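ALDH21) (Physcomitrella patens subsp. patens, PDB 5MZ5) oxidises succinic semialdehyde to succinate with NADP(+) as cofactor, as a plant member of the aldehyde dehydrogenase family. Local coordinates at residues A[318-323]-A[412-417]. Residues are numbered along the deposited sequence; the frame is centred on the assembly and turned at random.
Sequences QSCIHM and KEEIFG
F416 lays one face of its ring on the backbone of Q318 and S319. The evidence is a CH-pi contact: Q318 CA stands 3.9 Å from the ring centroid and 18° off the ring normal, while S319 N lies over the same face, nearer the rim. C320 meets the ring differently, in a sulfur-aromatic contact at the edge: its SG, set beside the backbone N (chi1 -59°), lies 5.2 Å from the F416 centroid, with CE1 the ring atom it touches. The ring of W188, an NADP(+)-binding residue, meets F416 nearly at right angles.

C320 binds both succinate and NADP(+), and probably corresponds to the catalytic nucleophile of the aldehyde dehydrogenase family; S319 also binds succinate and E414 binds NADP(+). Replacing F416 by an alanine removes the ring, which would probably open a gap against the Q318-S319 backbone and leave the C320 sulfur and W188 without their aromatic neighbour.

No direct hydrogen bond joins 318-323 to 412-417; water supplies the polar links. One water bridges S319 O and E414 OE2, 2.7 Å from each, the carboxylate carried there by an extended side chain (chi1 178°); the G288 amide holds that oxygen too. A second water lies in the H322 ring plane, 2.8 Å from H322 ND1, and weakly accepts from F416 N. Elsewhere on the imidazole, I415 CG2 comes to the ring edge at H322 CE1, 4.0 Å away.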
# COMPACT_ATOMS: atom_id res chain seq x y z
N GLN A 318 -1.23 -35.63 10.25
CA GLN A 318 -2.56 -35.34 9.68
C GLN A 318 -2.71 -33.83 9.49
O GLN A 318 -3.54 -33.15 10.11
CB GLN A 318 -3.69 -35.94 10.54
CG GLN A 318 -3.66 -37.48 10.61
CD GLN A 318 -4.85 -38.06 11.34
OE1 GLN A 318 -5.61 -38.90 10.81
NE2 GLN A 318 -5.04 -37.66 12.58
N SER A 319 -1.83 -33.29 8.63
CA SER A 319 -1.73 -31.88 8.31
C SER A 319 -1.31 -31.75 6.87
O SER A 319 -0.50 -32.54 6.38
CB SER A 319 -0.69 -31.22 9.22
OG SER A 319 -0.38 -29.91 8.80
N CYS A 320 -1.86 -30.75 6.19
CA CYS A 320 -1.58 -30.45 4.79
C CYS A 320 -0.15 -29.92 4.61
O CYS A 320 0.35 -29.95 3.49
CB CYS A 320 -2.63 -29.49 4.23
SG CYS A 320 -4.34 -30.11 4.32
N ILE A 321 0.52 -29.49 5.72
CA ILE A 321 1.91 -29.01 5.71
C ILE A 321 2.84 -29.93 6.55
O ILE A 321 3.95 -29.52 6.91
CB ILE A 321 2.07 -27.51 6.06
CG1 ILE A 321 1.46 -27.16 7.45
CG2 ILE A 321 1.52 -26.65 4.92
CD1 ILE A 321 1.61 -25.64 7.91
N HIS A 322 2.41 -31.18 6.82
CA HIS A 322 3.22 -32.19 7.49
C HIS A 322 4.53 -32.38 6.69
O HIS A 322 4.50 -32.37 5.47
CB HIS A 322 2.42 -33.51 7.53
CG HIS A 322 3.26 -34.76 7.66
ND1 HIS A 322 3.13 -35.81 6.77
CD2 HIS A 322 4.17 -35.10 8.60
CE1 HIS A 322 4.00 -36.72 7.16
NE2 HIS A 322 4.65 -36.34 8.26
N MET A 323 5.69 -32.47 7.38
CA MET A 323 6.97 -32.68 6.68
C MET A 323 7.06 -34.17 6.31
O MET A 323 7.36 -35.02 7.16
CB MET A 323 8.16 -32.21 7.52
CG MET A 323 9.52 -32.38 6.84
SD MET A 323 10.85 -32.22 8.07
CE MET A 323 10.75 -33.85 8.85
N LYS A 412 5.05 -40.50 -3.85
CA LYS A 412 4.25 -39.80 -4.86
C LYS A 412 3.05 -39.03 -4.28
O LYS A 412 2.74 -37.92 -4.74
CB LYS A 412 3.80 -40.83 -5.92
CG LYS A 412 2.97 -40.32 -7.09
CD LYS A 412 2.84 -41.36 -8.23
CE LYS A 412 2.40 -42.76 -7.84
NZ LYS A 412 0.98 -42.82 -7.38
N GLU A 413 2.36 -39.61 -3.29
CA GLU A 413 1.14 -39.03 -2.72
C GLU A 413 1.30 -38.51 -1.30
O GLU A 413 2.26 -38.86 -0.62
CB GLU A 413 -0.00 -40.09 -2.73
CG GLU A 413 -0.20 -40.87 -4.02
CD GLU A 413 -0.60 -40.07 -5.24
OE1 GLU A 413 -1.21 -38.98 -5.09
OE2 GLU A 413 -0.33 -40.55 -6.37
N GLU A 414 0.30 -37.74 -0.86
CA GLU A 414 0.19 -37.22 0.50
C GLU A 414 -0.15 -38.41 1.39
O GLU A 414 -1.18 -39.06 1.18
CB GLU A 414 -0.93 -36.16 0.56
CG GLU A 414 -1.15 -35.58 1.96
CD GLU A 414 -2.11 -34.41 1.99
OE1 GLU A 414 -3.22 -34.56 1.43
OE2 GLU A 414 -1.77 -33.36 2.56
N ILE A 415 0.72 -38.72 2.35
CA ILE A 415 0.49 -39.85 3.25
C ILE A 415 -0.51 -39.44 4.38
O ILE A 415 -1.33 -40.26 4.77
CB ILE A 415 1.83 -40.47 3.74
CG1 ILE A 415 1.63 -41.88 4.32
CG2 ILE A 415 2.59 -39.57 4.72
CD1 ILE A 415 2.85 -42.90 4.04
N PHE A 416 -0.45 -38.17 4.86
CA PHE A 416 -1.33 -37.66 5.93
C PHE A 416 -1.28 -38.60 7.19
O PHE A 416 -2.32 -39.01 7.74
CB PHE A 416 -2.77 -37.46 5.38
CG PHE A 416 -3.46 -36.20 5.80
CD1 PHE A 416 -3.06 -34.96 5.29
CD2 PHE A 416 -4.56 -36.23 6.66
CE1 PHE A 416 -3.73 -33.78 5.65
CE2 PHE A 416 -5.22 -35.05 7.03
CZ PHE A 416 -4.80 -33.84 6.52
N GLY A 417 -0.06 -38.96 7.58
CA GLY A 417 0.22 -39.87 8.69
C GLY A 417 1.58 -39.62 9.29
O GLY A 417 2.35 -38.82 8.74
O HOH W 1 0.45 -33.46 4.07
O HOH W 2 1.78 -35.76 4.31